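Local coordinates for protein ArsR family transcriptional regulator (Staphylococcus aureus, PDB 6CDB) that binds zinc and probably acts as a helix-turn-helix transcriptional repressor of the ArsR family, binding DNA as a dimer and responding to zinc or cobalt, at residues T10-L13 with E14-T17; G24-N27 with R28-M32; K72-Q76 with S77-S81. The protein carries 1 engineered substitution. All blocks are in the same frame, centred on the assembly; numbering follows the deposited sequence.

Contacts 1 and 2 sit on consecutive helices, 10-23 and 26-37, and both touch the second subunit; contact 3 is the tip of the hairpin 69-74/77-82, which no other chain of the assembly reaches. Both helical contacts are partly buried. In contact 1 backbone bonds dominate, and its arginine reaches for the partner chain; contact 2, whose centre is about 7 Å from that of the chain, adds an aspartate cap, a long salt bridge and an arginine shared between tyrosine and asparagine. Contact 3 lies at the surface, on the far side of the chain's centre from contact 1, and depends on strand pairing and a tight turn.

Contact 1: T10-L13 with E14-T17; sequences TDTL and ERVT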
ATOM      1  N   THR A  10       7.655 -16.213   3.202  1.00 49.65           N
ATOM      2  CA  THR A  10       8.599 -15.112   3.054  1.00 52.38           C
ATOM      3  C   THR A  10       8.505 -14.470   1.675  1.00 46.65           C
ATOM      4  O   THR A  10       8.479 -13.237   1.558  1.00 43.12           O
ATOM      5  CB  THR A  10      10.017 -15.623   3.323  1.00 53.44           C
ATOM      6  OG1 THR A  10      10.138 -15.973   4.706  1.00 58.27           O
ATOM      7  CG2 THR A  10      11.068 -14.567   2.962  1.00 51.61           C
ATOM      8  N   ASP A  11       8.454 -15.292   0.621  1.00 48.82           N
ATOM      9  CA  ASP A  11       8.350 -14.775  -0.745  1.00 50.20           C
ATOM     10  C   ASP A  11       7.148 -13.849  -0.902  1.00 46.86           C
ATOM     11  O   ASP A  11       7.262 -12.754  -1.473  1.00 45.74           O
ATOM     12  CB  ASP A  11       8.254 -15.940  -1.733  1.00 54.09           C
ATOM     13  CG  ASP A  11       9.273 -17.035  -1.447  1.00 60.37           C
ATOM     14  OD1 ASP A  11       8.888 -18.231  -1.453  1.00 60.20           O
ATOM     15  OD2 ASP A  11      10.457 -16.693  -1.213  1.00 60.90           O
ATOM     16  N   THR A  12       5.982 -14.277  -0.408  1.00 43.39           N
ATOM     17  CA  THR A  12       4.789 -13.441  -0.498  1.00 43.54           C
ATOM     18  C   THR A  12       5.036 -12.066   0.104  1.00 40.44           C
ATOM     19  O   THR A  12       4.730 -11.043  -0.518  1.00 34.98           O
ATOM     20  CB  THR A  12       3.602 -14.105   0.204  1.00 47.22           C
ATOM     21  OG1 THR A  12       3.402 -15.424  -0.320  1.00 49.81           O
ATOM     22  CG2 THR A  12       2.339 -13.270  -0.027  1.00 40.45           C
ATOM     23  N   LEU A  13       5.582 -12.021   1.325  1.00 35.58           N
ATOM     24  CA  LEU A  13       5.768 -10.731   1.984  1.00 36.16           C
ATOM     25  C   LEU A  13       6.842  -9.903   1.294  1.00 36.38           C
ATOM     26  O   LEU A  13       6.783  -8.671   1.320  1.00 34.79           O
ATOM     27  CB  LEU A  13       6.096 -10.931   3.468  1.00 39.33           C
ATOM     28  CG  LEU A  13       4.990 -11.587   4.321  1.00 38.67           C
ATOM     29  CD1 LEU A  13       5.269 -11.421   5.815  1.00 33.75           C
ATOM     30  CD2 LEU A  13       3.598 -11.038   3.957  1.00 34.97           C
ATOM     31  N   GLU A  14       7.821 -10.546   0.663  1.00 35.93           N
ATOM     32  CA  GLU A  14       8.767  -9.783  -0.137  1.00 37.74           C
ATOM     33  C   GLU A  14       8.078  -9.126  -1.330  1.00 36.71           C
ATOM     34  O   GLU A  14       8.296  -7.936  -1.595  1.00 35.17           O
ATOM     35  CB  GLU A  14       9.911 -10.683  -0.589  1.00 40.66           C
ATOM     36  CG  GLU A  14      10.782 -11.169   0.568  1.00 47.24           C
ATOM     37  CD  GLU A  14      12.126 -10.476   0.586  1.00 55.54           C
ATOM     38  OE1 GLU A  14      12.994 -10.858  -0.234  1.00 61.46           O
ATOM     39  OE2 GLU A  14      12.304  -9.538   1.400  1.00 57.40           O
ATOM     40  N   ARG A  15       7.237  -9.875  -2.058  1.00 35.95           N
ATOM     41  CA  ARG A  15       6.512  -9.273  -3.177  1.00 39.04           C
ATOM     42  C   ARG A  15       5.591  -8.156  -2.699  1.00 34.72           C
ATOM     43  O   ARG A  15       5.513  -7.100  -3.333  1.00 32.37           O
ATOM     44  CB  ARG A  15       5.730 -10.339  -3.948  1.00 39.76           C
ATOM     45  CG  ARG A  15       6.615 -11.480  -4.440  1.00 47.84           C
ATOM     46  CD  ARG A  15       5.994 -12.261  -5.589  1.00 51.55           C
ATOM     47  NE  ARG A  15       4.795 -12.986  -5.177  1.00 56.01           N
ATOM     48  CZ  ARG A  15       4.799 -14.171  -4.565  1.00 55.78           C
ATOM     49  NH1 ARG A  15       5.948 -14.782  -4.284  1.00 54.83           N
ATOM     50  NH2 ARG A  15       3.650 -14.744  -4.227  1.00 50.93           N
ATOM     51  N   VAL A  16       4.913  -8.362  -1.562  1.00 33.67           N
ATOM     52  CA  VAL A  16       4.106  -7.305  -0.948  1.00 35.16           C
ATOM     53  C   VAL A  16       4.960  -6.065  -0.687  1.00 33.15           C
ATOM     54  O   VAL A  16       4.561  -4.922  -0.977  1.00 30.28           O
ATOM     55  CB  VAL A  16       3.457  -7.827   0.348  1.00 35.55           C
ATOM     56  CG1 VAL A  16       2.959  -6.671   1.192  1.00 34.04           C
ATOM     57  CG2 VAL A  16       2.317  -8.783   0.026  1.00 32.29           C
ATOM     58  N   THR A  17       6.151  -6.280  -0.129  1.00 33.07           N
ATOM     59  CA  THR A  17       7.097  -5.191   0.076  1.00 32.22           C
ATOM     60  C   THR A  17       7.408  -4.465  -1.230  1.00 33.64           C
ATOM     61  O   THR A  17       7.465  -3.231  -1.258  1.00 34.41           O
ATOM     62  CB  THR A  17       8.379  -5.734   0.716  1.00 33.88           C
ATOM     63  OG1 THR A  17       8.058  -6.365   1.959  1.00 30.95           O
ATOM     64  CG2 THR A  17       9.380  -4.611   0.975  1.00 34.16           C
TER
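The Arg15 guanidinium lies with one face over the backbone of Thr12, whose CA is 3.9 Å from the plane and displaced toward the rim of the group. Asp11 reaches the same group obliquely: its CB is 3.6 Å from Arg15 NH1, while the carboxylate stays too far away for its charged atoms to make contact. What folds the arginine back along the helix is the bend at chi3 (-66°), after an aliphatic start in which CG passes 3.3 Å from Asp11 O. NH2 then donates to Ala98 O of the second subunit. Thr12 OG1, although 4.0 Å from Arg15 NH2, bonds Asn9 OD1 and Glu7 O just upstream, and more weakly Asn99 of the second subunit.

On another side of the turn Thr10 and Glu14 run side by side, and the Glu14 CG rests 3.2 Å from Thr10 O. Underneath are the regular i to i+4 bonds of the first turns of helix 10-23, such as Arg15 N to Asp11 O at 2.9 Å. Leu13 O is gripped twice. Thr17 N and Thr17 OG1 approach it from opposite faces of the carbonyl plane, the hydroxyl at 2.7 Å, because chi1 of -58° sets OG1 beside its own backbone nitrogen.

Thr17 thus satisfies its hydroxyl on its own helix, while the residue also packs on Ile29 of the second subunit. The arginine does the reverse: held against its own backbone through carbon contacts, it spends hydrogen-bonding capacity across the dimer interface, tying the start of this helix to the end of the partner's helix 85-99.

Contact 2: G24-N27 with R28-M32; sequences GDYN and RIRIM
Helix 26-37 begins here with an N-cap, Asp25, whose OD2 accepts from Arg28 N at 3.0 Å, the N-H pointing almost straight at it (164°). The nitrogen meets the anti side of that oxygen, 28° out of the carboxylate plane. Asp25 swings its carboxylate over the first turn because CG stands opposite its own amide nitrogen; there it can take up an amide of the helix start, and its negative charge would be expected to suit the helix dipole. The other oxygen, OD1, sits above one face of the Arg28 guanidinium in a long salt bridge to NH1, 3.6 Å. No N-H points at it, so only charge works there; NH1 instead donates to Ala22 O.

One turn on, Arg30 folds back on two residues of the preceding turn, Tyr26 and Asn27. Its CG lies over a face of the Tyr26 ring, 4.3 Å from the centroid and 15° off the normal, a CH-pi contact, whereas Tyr26 CE2 meets the guanidinium only obliquely, 3.8 Å from Arg30 NE. The bends at chi2 and chi3 swing the head to Asn27 OD1, which lies at the guanidinium edge: NH2 bonds it at 3.2 Å, almost in the guanidinium plane, with a weaker bond from NE at 3.5 Å. NH1 goes on to Leu49 O, the end of helix 42-49.

Ile31 packs on Ile45 and Leu49 of that helix and on Leu60 of helix 53-65, while Met32 is set against helix 85-99. Tyr26, Ile29 and Arg30 meet Glu14, Phe20 and Leu13 of the second subunit, so the helix start faces the helix-turn-helix helices on one part of its surface and forms part of the dimer interface on another.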
ATOM      1  N   GLY A  24       5.209   3.801  -3.246  1.00 32.47           N
ATOM      2  CA  GLY A  24       5.672   4.910  -2.435  1.00 29.67           C
ATOM      3  C   GLY A  24       6.244   6.025  -3.302  1.00 34.58           C
ATOM      4  O   GLY A  24       7.406   6.400  -3.157  1.00 33.14           O
ATOM      5  N   ASP A  25       5.435   6.561  -4.208  1.00 32.08           N
ATOM      6  CA  ASP A  25       5.895   7.535  -5.199  1.00 33.61           C
ATOM      7  C   ASP A  25       4.711   8.422  -5.549  1.00 35.00           C
ATOM      8  O   ASP A  25       3.686   7.911  -6.008  1.00 31.73           O
ATOM      9  CB  ASP A  25       6.442   6.819  -6.441  1.00 33.31           C
ATOM     10  CG  ASP A  25       6.933   7.782  -7.522  1.00 37.65           C
ATOM     11  OD1 ASP A  25       8.143   7.786  -7.818  1.00 41.93           O
ATOM     12  OD2 ASP A  25       6.115   8.517  -8.095  1.00 33.61           O
ATOM     13  N   TYR A  26       4.853   9.738  -5.340  1.00 34.52           N
ATOM     14  CA  TYR A  26       3.715  10.653  -5.465  1.00 34.87           C
ATOM     15  C   TYR A  26       3.078  10.586  -6.847  1.00 33.11           C
ATOM     16  O   TYR A  26       1.848  10.525  -6.979  1.00 31.05           O
ATOM     17  CB  TYR A  26       4.163  12.081  -5.163  1.00 36.72           C
ATOM     18  CG  TYR A  26       3.086  13.132  -5.335  1.00 38.05           C
ATOM     19  CD1 TYR A  26       1.994  13.175  -4.479  1.00 38.24           C
ATOM     20  CD2 TYR A  26       3.184  14.097  -6.327  1.00 40.10           C
ATOM     21  CE1 TYR A  26       1.016  14.128  -4.610  1.00 40.15           C
ATOM     22  CE2 TYR A  26       2.200  15.070  -6.476  1.00 42.21           C
ATOM     23  CZ  TYR A  26       1.119  15.076  -5.611  1.00 41.32           C
ATOM     24  OH  TYR A  26       0.138  16.022  -5.734  1.00 44.79           O
ATOM     25  N   ASN A  27       3.902  10.628  -7.893  1.00 33.26           N
ATOM     26  CA  ASN A  27       3.377  10.612  -9.252  1.00 32.61           C
ATOM     27  C   ASN A  27       2.757   9.267  -9.598  1.00 29.26           C
ATOM     28  O   ASN A  27       1.751   9.213 -10.315  1.00 27.57           O
ATOM     29  CB  ASN A  27       4.485  10.975 -10.248  1.00 34.00           C
ATOM     30  CG  ASN A  27       4.715  12.469 -10.329  1.00 35.18           C
ATOM     31  OD1 ASN A  27       3.791  13.256 -10.109  1.00 32.19           O
ATOM     32  ND2 ASN A  27       5.952  12.873 -10.636  1.00 38.27           N
ATOM     33  N   ARG A  28       3.347   8.173  -9.113  1.00 28.90           N
ATOM     34  CA  ARG A  28       2.736   6.862  -9.320  1.00 29.61           C
ATOM     35  C   ARG A  28       1.394   6.763  -8.610  1.00 27.43           C
ATOM     36  O   ARG A  28       0.458   6.160  -9.134  1.00 26.89           O
ATOM     37  CB  ARG A  28       3.665   5.746  -8.845  1.00 28.44           C
ATOM     38  CG  ARG A  28       4.841   5.507  -9.765  1.00 32.37           C
ATOM     39  CD  ARG A  28       5.552   4.202  -9.439  1.00 33.95           C
ATOM     40  NE  ARG A  28       6.893   4.259  -9.998  1.00 40.16           N
ATOM     41  CZ  ARG A  28       8.001   4.278  -9.276  1.00 44.62           C
ATOM     42  NH1 ARG A  28       7.941   4.168  -7.950  1.00 42.97           N
ATOM     43  NH2 ARG A  28       9.175   4.369  -9.895  1.00 44.34           N
ATOM     44  N   ILE A  29       1.280   7.347  -7.416  1.00 28.15           N
ATOM     45  CA  ILE A  29      -0.016   7.399  -6.748  1.00 28.63           C
ATOM     46  C   ILE A  29      -1.010   8.227  -7.564  1.00 28.13           C
ATOM     47  O   ILE A  29      -2.197   7.889  -7.648  1.00 25.16           O
ATOM     48  CB  ILE A  29       0.152   7.940  -5.317  1.00 29.38           C
ATOM     49  CG1 ILE A  29       0.835   6.881  -4.434  1.00 29.64           C
ATOM     50  CG2 ILE A  29      -1.194   8.357  -4.725  1.00 27.42           C
ATOM     51  CD1 ILE A  29       0.126   5.511  -4.468  1.00 32.39           C
ATOM     52  N   ARG A  30      -0.544   9.312  -8.189  1.00 26.87           N
ATOM     53  CA  ARG A  30      -1.459  10.122  -8.995  1.00 29.16           C
ATOM     54  C   ARG A  30      -1.940   9.354 -10.218  1.00 27.38           C
ATOM     55  O   ARG A  30      -3.130   9.410 -10.585  1.00 28.12           O
ATOM     56  CB  ARG A  30      -0.782  11.433  -9.410  1.00 28.91           C
ATOM     57  CG  ARG A  30      -0.659  12.452  -8.287  1.00 30.89           C
ATOM     58  CD  ARG A  30      -0.731  13.857  -8.866  1.00 39.48           C
ATOM     59  NE  ARG A  30       0.436  14.143  -9.684  1.00 39.00           N
ATOM     60  CZ  ARG A  30       0.454  14.949 -10.747  1.00 35.15           C
ATOM     61  NH1 ARG A  30      -0.652  15.572 -11.168  1.00 37.45           N
ATOM     62  NH2 ARG A  30       1.592  15.119 -11.395  1.00 35.06           N
ATOM     63  N   ILE A  31      -1.030   8.633 -10.866  1.00 26.43           N
ATOM     64  CA  ILE A  31      -1.418   7.781 -11.987  1.00 26.28           C
ATOM     65  C   ILE A  31      -2.427   6.731 -11.527  1.00 27.44           C
ATOM     66  O   ILE A  31      -3.458   6.505 -12.178  1.00 27.34           O
ATOM     67  CB  ILE A  31      -0.172   7.129 -12.610  1.00 27.93           C
ATOM     68  CG1 ILE A  31       0.751   8.198 -13.220  1.00 29.71           C
ATOM     69  CG2 ILE A  31      -0.574   6.056 -13.627  1.00 27.08           C
ATOM     70  CD1 ILE A  31       2.081   7.649 -13.695  1.00 26.44           C
ATOM     71  N   MET A  32      -2.141   6.070 -10.396  1.00 28.17           N
ATOM     72  CA  MET A  32      -3.018   4.997  -9.929  1.00 28.01           C
ATOM     73  C   MET A  32      -4.391   5.528  -9.550  1.00 25.95           C
ATOM     74  O   MET A  32      -5.403   4.868  -9.797  1.00 27.15           O
ATOM     75  CB  MET A  32      -2.401   4.278  -8.733  1.00 25.47           C
ATOM     76  CG  MET A  32      -1.108   3.524  -9.020  1.00 29.33           C
ATOM     77  SD  MET A  32      -1.333   1.998  -9.929  1.00 33.67           S
ATOM     78  CE  MET A  32      -1.893   0.945  -8.580  1.00 31.21           C
TER

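Contact 3: K72-Q76 with S77-S81; sequences KRQGQ and SMIYS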
ATOM      1  N   LYS A  72      -4.695  -2.941 -22.462  1.00 45.90           N
ATOM      2  CA  LYS A  72      -5.327  -3.550 -23.623  1.00 50.83           C
ATOM      3  C   LYS A  72      -5.209  -2.589 -24.797  1.00 51.65           C
ATOM      4  O   LYS A  72      -5.145  -1.375 -24.613  1.00 49.48           O
ATOM      5  CB  LYS A  72      -6.811  -3.878 -23.363  1.00 49.75           C
ATOM      6  CG  LYS A  72      -7.471  -4.680 -24.476  1.00 54.78           C
ATOM      7  CD  LYS A  72      -6.923  -6.107 -24.555  1.00 59.02           C
ATOM      8  CE  LYS A  72      -6.470  -6.469 -25.971  1.00 57.13           C
ATOM      9  NZ  LYS A  72      -5.041  -6.089 -26.213  1.00 53.72           N
ATOM     10  N   ARG A  73      -5.170  -3.130 -26.008  1.00 55.23           N
ATOM     11  CA  ARG A  73      -5.111  -2.289 -27.196  1.00 59.02           C
ATOM     12  C   ARG A  73      -6.530  -2.023 -27.687  1.00 59.90           C
ATOM     13  O   ARG A  73      -7.286  -2.961 -27.956  1.00 61.78           O
ATOM     14  CB  ARG A  73      -4.262  -2.931 -28.290  1.00 58.26           C
ATOM     15  CG  ARG A  73      -4.376  -2.215 -29.622  1.00 63.98           C
ATOM     16  CD  ARG A  73      -3.169  -2.470 -30.500  1.00 65.92           C
ATOM     17  NE  ARG A  73      -2.929  -1.351 -31.401  1.00 65.78           N
ATOM     18  CZ  ARG A  73      -2.131  -0.321 -31.123  1.00 66.12           C
ATOM     19  NH1 ARG A  73      -1.491  -0.268 -29.960  1.00 65.88           N
ATOM     20  NH2 ARG A  73      -1.972   0.656 -32.010  1.00 63.99           N
ATOM     21  N   GLN A  74      -6.897  -0.748 -27.777  1.00 61.44           N
ATOM     22  CA  GLN A  74      -8.202  -0.339 -28.280  1.00 63.66           C
ATOM     23  C   GLN A  74      -7.997   0.685 -29.387  1.00 63.72           C
ATOM     24  O   GLN A  74      -7.296   1.687 -29.193  1.00 63.96           O
ATOM     25  CB  GLN A  74      -9.079   0.238 -27.164  1.00 64.42           C
ATOM     26  CG  GLN A  74      -9.979   1.387 -27.621  1.00 68.73           C
ATOM     27  CD  GLN A  74     -11.025   1.762 -26.579  1.00 71.01           C
ATOM     28  OE1 GLN A  74     -12.061   1.109 -26.470  1.00 75.73           O
ATOM     29  NE2 GLN A  74     -10.763   2.820 -25.817  1.00 66.71           N
ATOM     30  N   GLY A  75      -8.605   0.428 -30.544  1.00 66.39           N
ATOM     31  CA  GLY A  75      -8.382   1.249 -31.717  1.00 63.56           C
ATOM     32  C   GLY A  75      -6.904   1.380 -32.022  1.00 65.72           C
ATOM     33  O   GLY A  75      -6.262   0.423 -32.468  1.00 65.12           O
ATOM     34  N   GLN A  76      -6.344   2.557 -31.741  1.00 64.45           N
ATOM     35  CA  GLN A  76      -4.941   2.830 -32.003  1.00 64.10           C
ATOM     36  C   GLN A  76      -4.062   2.809 -30.755  1.00 62.72           C
ATOM     37  O   GLN A  76      -2.835   2.764 -30.892  1.00 67.31           O
ATOM     38  CB  GLN A  76      -4.799   4.198 -32.700  1.00 62.00           C
ATOM     39  CG  GLN A  76      -3.430   4.466 -33.320  1.00 62.19           C
ATOM     40  CD  GLN A  76      -3.013   5.938 -33.247  1.00 61.84           C
ATOM     41  OE1 GLN A  76      -3.378   6.747 -34.107  1.00 58.28           O
ATOM     42  NE2 GLN A  76      -2.237   6.283 -32.219  1.00 60.46           N
ATOM     43  N   SER A  77      -4.634   2.823 -29.551  1.00 60.64           N
ATOM     44  CA  SER A  77      -3.865   3.158 -28.359  1.00 60.50           C
ATOM     45  C   SER A  77      -3.908   2.061 -27.296  1.00 58.62           C
ATOM     46  O   SER A  77      -4.763   1.165 -27.312  1.00 55.97           O
ATOM     47  CB  SER A  77      -4.357   4.482 -27.757  1.00 59.95           C
ATOM     48  OG  SER A  77      -5.764   4.606 -27.887  1.00 62.21           O
ATOM     49  N   MET A  78      -2.952   2.152 -26.366  1.00 53.17           N
ATOM     50  CA  MET A  78      -2.894   1.292 -25.190  1.00 50.20           C
ATOM     51  C   MET A  78      -3.691   1.932 -24.057  1.00 44.49           C
ATOM     52  O   MET A  78      -3.370   3.035 -23.603  1.00 44.31           O
ATOM     53  CB  MET A  78      -1.446   1.058 -24.749  1.00 50.40           C
ATOM     54  CG  MET A  78      -0.691   0.003 -25.546  1.00 53.87           C
ATOM     55  SD  MET A  78      -1.617  -1.542 -25.702  1.00 66.98           S
ATOM     56  CE  MET A  78      -0.762  -2.288 -27.095  1.00 65.15           C
ATOM     57  N   ILE A  79      -4.721   1.236 -23.599  1.00 43.18           N
ATOM     58  CA  ILE A  79      -5.560   1.679 -22.495  1.00 37.15           C
ATOM     59  C   ILE A  79      -5.121   0.931 -21.245  1.00 39.78           C
ATOM     60  O   ILE A  79      -5.090  -0.308 -21.230  1.00 40.13           O
ATOM     61  CB  ILE A  79      -7.044   1.436 -22.801  1.00 40.44           C
ATOM     62  CG1 ILE A  79      -7.429   2.141 -24.102  1.00 46.47           C
ATOM     63  CG2 ILE A  79      -7.923   1.882 -21.648  1.00 37.77           C
ATOM     64  CD1 ILE A  79      -6.957   3.570 -24.182  1.00 44.83           C
ATOM     65  N   TYR A  80      -4.778   1.678 -20.200  1.00 35.20           N
ATOM     66  CA  TYR A  80      -4.349   1.102 -18.938  1.00 35.79           C
ATOM     67  C   TYR A  80      -5.481   1.107 -17.925  1.00 33.88           C
ATOM     68  O   TYR A  80      -6.410   1.911 -18.003  1.00 32.00           O
ATOM     69  CB  TYR A  80      -3.140   1.850 -18.375  1.00 33.48           C
ATOM     70  CG  TYR A  80      -1.876   1.503 -19.123  1.00 38.56           C
ATOM     71  CD1 TYR A  80      -1.627   2.051 -20.374  1.00 38.73           C
ATOM     72  CD2 TYR A  80      -0.938   0.619 -18.589  1.00 36.36           C
ATOM     73  CE1 TYR A  80      -0.487   1.734 -21.078  1.00 40.79           C
ATOM     74  CE2 TYR A  80       0.217   0.295 -19.293  1.00 38.46           C
ATOM     75  CZ  TYR A  80       0.429   0.863 -20.540  1.00 41.87           C
ATOM     76  OH  TYR A  80       1.553   0.574 -21.273  1.00 47.64           O
ATOM     77  N   SER A  81      -5.389   0.189 -16.965  1.00 33.22           N
ATOM     78  CA  SER A  81      -6.356   0.123 -15.885  1.00 32.58           C
ATOM     79  C   SER A  81      -5.676  -0.496 -14.677  1.00 28.69           C
ATOM     80  O   SER A  81      -4.631  -1.138 -14.797  1.00 28.43           O
ATOM     81  CB  SER A  81      -7.583  -0.695 -16.299  1.00 34.14           C
ATOM     82  OG  SER A  81      -7.178  -1.980 -16.754  1.00 32.90           O
TER
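Strands 72-74 and 77-81 pair antiparallel through a type II' turn from Gln74 to Ser77, with Lys72 opposite Ile79 and Gln74 opposite Ser77 in hydrogen-bonded pairs, Arg73 opposite Met78 in a non-hydrogen-bonded one, and the straightest of the bonds running 2.8 Å from Ile79 N to Lys72 O. On one face Arg73 and Met78 meet at about a right angle. The bend of Met78 at chi2 (-50°) turns its thioether toward the facing strand: CE lies 3.8 Å from Arg73 CB and 3.6 Å from Arg73 NH1, at the edge of the guanidinium, while SD is 3.7 Å from Lys72 O. The arginine itself is stretched from CG to NE and brings one guanidinium face above Ser77 N. On the other face Gln74, extended beyond CG, slants past Ile79 so that NE2 is 3.8 Å from Ile79 CG1.

This hairpin is the wing of the winged helix-turn-helix fold of ArsR repressors, and it projects from the body of the chain. At its tip Gly75, with phi of 53° and psi of -106°, takes the first corner of the turn, a conformation that favours a residue without a side chain. Ser77 N closes the turn on Gln74 O at 2.9 Å, coming in from above the carbonyl plane. Between the straight bonds, Met78 CA and Arg73 CA make CA-H...O contacts with Lys72 O and Ser77 O. Further from the tip Tyr80 packs on Leu60 and Lys64 of helix 53-65, and Ser81 OG bonds Lys70 NZ on the adjacent strand.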